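PDB 3W5M: alpha-L-rhamnosidase from Streptomyces avermitilis, which hydrolyses terminal non-reducing alpha-L-rhamnose residues, releasing L-rhamnose from citrus flavonoids and from the arabinogalactan-protein gum arabic. Local coordinates for residues 427-439 against 560-572. Residues are numbered along the deposited sequence; the frame is centred on the assembly and turned at random.
Sequences PIVSADLLSGETY and TYEPRFTFHGFRY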
loop_
_atom_site.group_PDB
_atom_site.type_symbol
_atom_site.label_atom_id
_atom_site.label_comp_id
_atom_site.label_asym_id
_atom_site.label_seq_id
_atom_site.Cartn_x
_atom_site.Cartn_y
_atom_site.Cartn_z
ATOM N N PRO A 427 -26.132 -3.927 5.316
ATOM C CA PRO A 427 -26.014 -4.559 4.001
ATOM C C PRO A 427 -24.644 -5.176 3.667
ATOM O O PRO A 427 -24.536 -5.968 2.717
ATOM C CB PRO A 427 -26.277 -3.401 3.052
ATOM C CG PRO A 427 -25.828 -2.186 3.769
ATOM C CD PRO A 427 -25.977 -2.465 5.248
ATOM N N ILE A 428 -23.598 -4.807 4.405
ATOM C CA ILE A 428 -22.275 -5.332 4.022
ATOM C C ILE A 428 -22.015 -6.688 4.665
ATOM O O ILE A 428 -21.493 -6.779 5.792
ATOM C CB ILE A 428 -21.134 -4.330 4.325
ATOM C CG1 ILE A 428 -21.566 -2.938 3.903
ATOM C CG2 ILE A 428 -19.880 -4.784 3.577
ATOM C CD1 ILE A 428 -20.579 -1.800 4.139
ATOM N N VAL A 429 -22.377 -7.738 3.923
ATOM C CA VAL A 429 -22.388 -9.118 4.391
ATOM C C VAL A 429 -20.973 -9.632 4.608
ATOM O O VAL A 429 -20.682 -10.347 5.581
ATOM C CB VAL A 429 -23.124 -9.996 3.343
ATOM C CG1 VAL A 429 -23.117 -11.455 3.741
ATOM C CG2 VAL A 429 -24.565 -9.488 3.180
ATOM N N SER A 430 -20.074 -9.246 3.721
ATOM C CA SER A 430 -18.700 -9.690 3.832
ATOM C C SER A 430 -17.788 -8.594 3.292
ATOM O O SER A 430 -18.114 -7.933 2.308
ATOM C CB SER A 430 -18.534 -10.971 3.027
ATOM O OG SER A 430 -17.258 -11.505 3.260
ATOM N N ALA A 431 -16.648 -8.363 3.936
ATOM C CA ALA A 431 -15.744 -7.325 3.446
ATOM C C ALA A 431 -14.321 -7.758 3.756
ATOM O O ALA A 431 -13.933 -7.821 4.933
ATOM C CB ALA A 431 -16.042 -6.005 4.111
ATOM N N ASP A 432 -13.560 -8.045 2.716
ATOM C CA ASP A 432 -12.191 -8.528 2.922
ATOM C C ASP A 432 -11.295 -7.852 1.921
ATOM O O ASP A 432 -11.674 -7.687 0.763
ATOM C CB ASP A 432 -12.143 -10.053 2.722
ATOM C CG ASP A 432 -10.777 -10.647 3.082
ATOM O OD1 ASP A 432 -10.572 -10.963 4.286
ATOM O OD2 ASP A 432 -9.917 -10.799 2.182
ATOM N N LEU A 433 -10.073 -7.499 2.328
ATOM C CA LEU A 433 -9.226 -6.741 1.402
ATOM C C LEU A 433 -8.895 -7.555 0.164
ATOM O O LEU A 433 -8.834 -7.014 -0.949
ATOM C CB LEU A 433 -7.940 -6.279 2.096
ATOM C CG LEU A 433 -8.179 -5.248 3.198
ATOM C CD1 LEU A 433 -6.897 -5.077 4.016
ATOM C CD2 LEU A 433 -8.656 -3.904 2.637
ATOM N N LEU A 434 -8.647 -8.840 0.368
ATOM C CA LEU A 434 -8.293 -9.729 -0.736
ATOM C C LEU A 434 -9.486 -10.382 -1.460
ATOM O O LEU A 434 -9.493 -10.482 -2.694
ATOM C CB LEU A 434 -7.331 -10.811 -0.247
ATOM C CG LEU A 434 -6.069 -10.326 0.478
ATOM C CD1 LEU A 434 -5.258 -11.553 0.869
ATOM C CD2 LEU A 434 -5.229 -9.373 -0.361
ATOM N N SER A 435 -10.485 -10.823 -0.702
ATOM C CA SER A 435 -11.559 -11.612 -1.292
ATOM C C SER A 435 -12.571 -10.737 -1.997
ATOM O O SER A 435 -13.188 -11.163 -2.999
ATOM C CB SER A 435 -12.262 -12.441 -0.223
ATOM O OG SER A 435 -11.326 -13.299 0.393
ATOM N N GLY A 436 -12.754 -9.524 -1.478
ATOM C CA GLY A 436 -13.719 -8.546 -2.013
ATOM C C GLY A 436 -14.840 -8.251 -1.023
ATOM O O GLY A 436 -14.804 -8.669 0.135
ATOM N N GLU A 437 -15.856 -7.542 -1.488
ATOM C CA GLU A 437 -16.941 -7.157 -0.614
ATOM C C GLU A 437 -18.250 -7.676 -1.207
ATOM O O GLU A 437 -18.405 -7.679 -2.422
ATOM C CB GLU A 437 -16.950 -5.616 -0.497
ATOM C CG GLU A 437 -17.941 -5.062 0.530
ATOM C CD GLU A 437 -18.013 -3.534 0.524
ATOM O OE1 GLU A 437 -17.093 -2.897 1.063
ATOM O OE2 GLU A 437 -19.015 -2.979 0.017
ATOM N N THR A 438 -19.166 -8.085 -0.345
ATOM C CA THR A 438 -20.466 -8.622 -0.743
ATOM C C THR A 438 -21.465 -7.722 -0.061
ATOM O O THR A 438 -21.400 -7.519 1.146
ATOM C CB THR A 438 -20.591 -10.096 -0.303
ATOM O OG1 THR A 438 -19.553 -10.856 -0.931
ATOM C CG2 THR A 438 -21.954 -10.692 -0.698
ATOM N N TYR A 439 -22.393 -7.150 -0.836
ATOM C CA TYR A 439 -23.288 -6.135 -0.333
ATOM C C TYR A 439 -24.689 -6.510 -0.812
ATOM O O TYR A 439 -24.873 -6.752 -2.004
ATOM C CB TYR A 439 -22.928 -4.783 -0.958
ATOM C CG TYR A 439 -23.681 -3.555 -0.447
ATOM C CD1 TYR A 439 -24.991 -3.276 -0.865
ATOM C CD2 TYR A 439 -23.057 -2.638 0.442
ATOM C CE1 TYR A 439 -25.655 -2.145 -0.430
ATOM C CE2 TYR A 439 -23.720 -1.495 0.882
ATOM C CZ TYR A 439 -25.031 -1.264 0.443
ATOM O OH TYR A 439 -25.737 -0.171 0.887
ATOM N N THR A 560 -26.636 2.623 -7.071
ATOM C CA THR A 560 -25.205 2.958 -7.115
ATOM C C THR A 560 -24.542 2.107 -6.074
ATOM O O THR A 560 -24.962 2.165 -4.926
ATOM C CB THR A 560 -24.935 4.429 -6.756
ATOM O OG1 THR A 560 -25.559 5.282 -7.721
ATOM C CG2 THR A 560 -23.423 4.722 -6.726
ATOM N N TYR A 561 -23.538 1.314 -6.462
ATOM C CA TYR A 561 -22.794 0.520 -5.473
ATOM C C TYR A 561 -21.321 0.922 -5.513
ATOM O O TYR A 561 -20.701 0.915 -6.591
ATOM C CB TYR A 561 -22.957 -0.985 -5.723
ATOM C CG TYR A 561 -22.022 -1.807 -4.844
ATOM C CD1 TYR A 561 -22.073 -1.713 -3.437
ATOM C CD2 TYR A 561 -21.070 -2.641 -5.419
ATOM C CE1 TYR A 561 -21.187 -2.438 -2.643
ATOM C CE2 TYR A 561 -20.183 -3.377 -4.632
ATOM C CZ TYR A 561 -20.256 -3.272 -3.254
ATOM O OH TYR A 561 -19.363 -4.023 -2.477
ATOM N N GLU A 562 -20.767 1.268 -4.344
ATOM C CA GLU A 562 -19.353 1.625 -4.254
ATOM C C GLU A 562 -18.764 0.863 -3.075
ATOM O O GLU A 562 -19.090 1.178 -1.942
ATOM C CB GLU A 562 -19.207 3.127 -4.032
ATOM C CG GLU A 562 -19.379 3.933 -5.325
ATOM C CD GLU A 562 -19.485 5.423 -5.095
ATOM O OE1 GLU A 562 -20.086 5.840 -4.081
ATOM O OE2 GLU A 562 -18.975 6.192 -5.928
ATOM N N PRO A 563 -17.904 -0.126 -3.325
ATOM C CA PRO A 563 -17.318 -0.849 -2.167
ATOM C C PRO A 563 -16.583 0.082 -1.193
ATOM O O PRO A 563 -16.098 1.160 -1.593
ATOM C CB PRO A 563 -16.335 -1.825 -2.826
ATOM C CG PRO A 563 -16.874 -2.006 -4.222
ATOM C CD PRO A 563 -17.416 -0.662 -4.613
ATOM N N ARG A 564 -16.484 -0.316 0.074
ATOM C CA ARG A 564 -15.791 0.530 1.063
ATOM C C ARG A 564 -14.565 -0.163 1.689
ATOM O O ARG A 564 -13.618 0.504 2.082
ATOM C CB ARG A 564 -16.731 0.925 2.208
ATOM C CG ARG A 564 -17.777 1.973 1.884
ATOM C CD ARG A 564 -18.927 1.818 2.884
ATOM N NE ARG A 564 -19.935 2.894 2.856
ATOM C CZ ARG A 564 -21.175 2.734 2.388
ATOM N NH1 ARG A 564 -21.550 1.571 1.864
ATOM N NH2 ARG A 564 -22.040 3.761 2.414
ATOM N N PHE A 565 -14.626 -1.477 1.842
ATOM C CA PHE A 565 -13.645 -2.169 2.698
ATOM C C PHE A 565 -12.840 -3.222 1.976
ATOM O O PHE A 565 -12.451 -4.282 2.542
ATOM C CB PHE A 565 -14.358 -2.717 3.936
ATOM C CG PHE A 565 -15.050 -1.645 4.715
ATOM C CD1 PHE A 565 -14.298 -0.628 5.311
ATOM C CD2 PHE A 565 -16.446 -1.619 4.831
ATOM C CE1 PHE A 565 -14.907 0.385 6.025
ATOM C CE2 PHE A 565 -17.056 -0.618 5.570
ATOM C CZ PHE A 565 -16.295 0.391 6.156
ATOM N N THR A 566 -12.597 -2.945 0.705
ATOM C CA THR A 566 -11.759 -3.849 -0.101
ATOM C C THR A 566 -11.036 -2.976 -1.112
ATOM O O THR A 566 -11.376 -1.815 -1.275
ATOM C CB THR A 566 -12.586 -4.942 -0.829
ATOM O OG1 THR A 566 -11.684 -5.855 -1.446
ATOM C CG2 THR A 566 -13.450 -4.322 -1.912
ATOM N N PHE A 567 -10.011 -3.521 -1.758
ATOM C CA PHE A 567 -9.421 -2.867 -2.931
ATOM C C PHE A 567 -8.813 -3.906 -3.830
ATOM O O PHE A 567 -8.468 -4.985 -3.358
ATOM C CB PHE A 567 -8.392 -1.769 -2.577
ATOM C CG PHE A 567 -7.092 -2.275 -2.006
ATOM C CD1 PHE A 567 -6.935 -2.441 -0.614
ATOM C CD2 PHE A 567 -5.985 -2.470 -2.830
ATOM C CE1 PHE A 567 -5.708 -2.868 -0.100
ATOM C CE2 PHE A 567 -4.767 -2.917 -2.318
ATOM C CZ PHE A 567 -4.630 -3.088 -0.950
ATOM N N HIS A 568 -8.704 -3.588 -5.122
ATOM C CA HIS A 568 -8.151 -4.546 -6.080
ATOM C C HIS A 568 -7.190 -3.817 -7.010
ATOM O O HIS A 568 -7.247 -2.586 -7.170
ATOM C CB HIS A 568 -9.257 -5.200 -6.930
ATOM C CG HIS A 568 -10.565 -5.371 -6.206
ATOM N ND1 HIS A 568 -10.739 -6.284 -5.187
ATOM C CD2 HIS A 568 -11.763 -4.764 -6.383
ATOM C CE1 HIS A 568 -11.987 -6.210 -4.747
ATOM N NE2 HIS A 568 -12.635 -5.304 -5.465
ATOM N N GLY A 569 -6.322 -4.591 -7.641
ATOM C CA GLY A 569 -5.433 -4.094 -8.705
ATOM C C GLY A 569 -5.899 -4.684 -10.034
ATOM O O GLY A 569 -5.992 -5.909 -10.176
ATOM N N PHE A 570 -6.229 -3.824 -10.990
ATOM C CA PHE A 570 -6.932 -4.284 -12.206
ATOM C C PHE A 570 -6.976 -3.217 -13.258
ATOM O O PHE A 570 -6.950 -2.008 -12.945
ATOM C CB PHE A 570 -8.393 -4.661 -11.874
ATOM C CG PHE A 570 -9.214 -3.516 -11.367
ATOM C CD1 PHE A 570 -9.079 -3.069 -10.044
ATOM C CD2 PHE A 570 -10.164 -2.913 -12.177
ATOM C CE1 PHE A 570 -9.865 -2.020 -9.579
ATOM C CE2 PHE A 570 -10.943 -1.867 -11.715
ATOM C CZ PHE A 570 -10.787 -1.409 -10.424
ATOM N N ARG A 571 -7.074 -3.687 -14.502
ATOM C CA ARG A 571 -7.417 -2.858 -15.656
ATOM C C ARG A 571 -8.793 -3.259 -16.209
ATOM O O ARG A 571 -9.503 -2.446 -16.821
ATOM C CB ARG A 571 -6.358 -3.036 -16.745
ATOM C CG ARG A 571 -6.775 -2.370 -18.062
ATOM C CD ARG A 571 -5.642 -2.284 -19.082
ATOM N NE ARG A 571 -6.180 -1.925 -20.391
ATOM C CZ ARG A 571 -5.443 -1.672 -21.473
ATOM N NH1 ARG A 571 -4.118 -1.753 -21.415
ATOM N NH2 ARG A 571 -6.039 -1.367 -22.626
ATOM N N TYR A 572 -9.164 -4.508 -15.998
ATOM C CA TYR A 572 -10.412 -5.040 -16.582
ATOM C C TYR A 572 -11.366 -5.484 -15.488
ATOM O O TYR A 572 -10.938 -6.051 -14.473
ATOM C CB TYR A 572 -10.098 -6.216 -17.494
ATOM C CG TYR A 572 -9.044 -5.903 -18.545
ATOM C CD1 TYR A 572 -9.400 -5.332 -19.758
ATOM C CD2 TYR A 572 -7.687 -6.195 -18.319
ATOM C CE1 TYR A 572 -8.444 -5.031 -20.714
ATOM C CE2 TYR A 572 -6.724 -5.898 -19.267
ATOM C CZ TYR A 572 -7.115 -5.326 -20.463
ATOM O OH TYR A 572 -6.171 -5.038 -21.416
HETATM O O HOH W 1 -12.088 -5.431 5.182
HETATM O O HOH W 2 -9.061 -7.945 -3.588
HETATM O O HOH W 3 -20.167 -0.288 0.313
HETATM O O HOH W 4 -24.699 1.375 2.882
HETATM O O HOH W 5 -23.763 2.270 0.261
#
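Ile-428 sets its CD1 at the edge of the Phe-565 ring, 4.0 Å from CE2, and three residues on Ala-431 CB packs against Phe-565 CB. Where the hairpin of strands 428-432 and 436-440 turns, the Thr-566 hydroxyl faces two carbonyls at once, OG1 being 2.9 Å from Asp-432 O and 3.1 Å from Leu-433 O, and its one proton can serve either. Asp-432 braces the turn through OD2, which accepts from Leu-434 N and Ser-435 N (an Asx turn and an Asx motif), and turns OD1 to Asn-384 N outside it. Leu-433 CD2 crosses to Phe-567 CD1.

Glu-437 carries most of the polar chemistry. With CG anti to the backbone N (chi1 -173°) and the chain extended, its OE1 accepts from Arg-564 N (2.8 Å, 163°). Phe-565 N donates to Glu-437 OE1 at 3.0 Å. Tyr-561 OH meets OE2 at 2.7 Å from above the carboxylate plane, and a water ties OE2 to Glu-562 O and to NH1 of Arg-564, whose NE is salt-bridged to Glu-330. Tyr-439 CB lies 3.4 Å from Tyr-561 CE1, the rings oblique at 50°, with Pro-427 CB over the rim of the Tyr-439 face opposite Tyr-561.

The example shows one buried carboxylate, satisfied by three protein donors and a water and probably ionised, fixing loop 562-567 of the concanavalin-like domain against a sheet-edge hairpin.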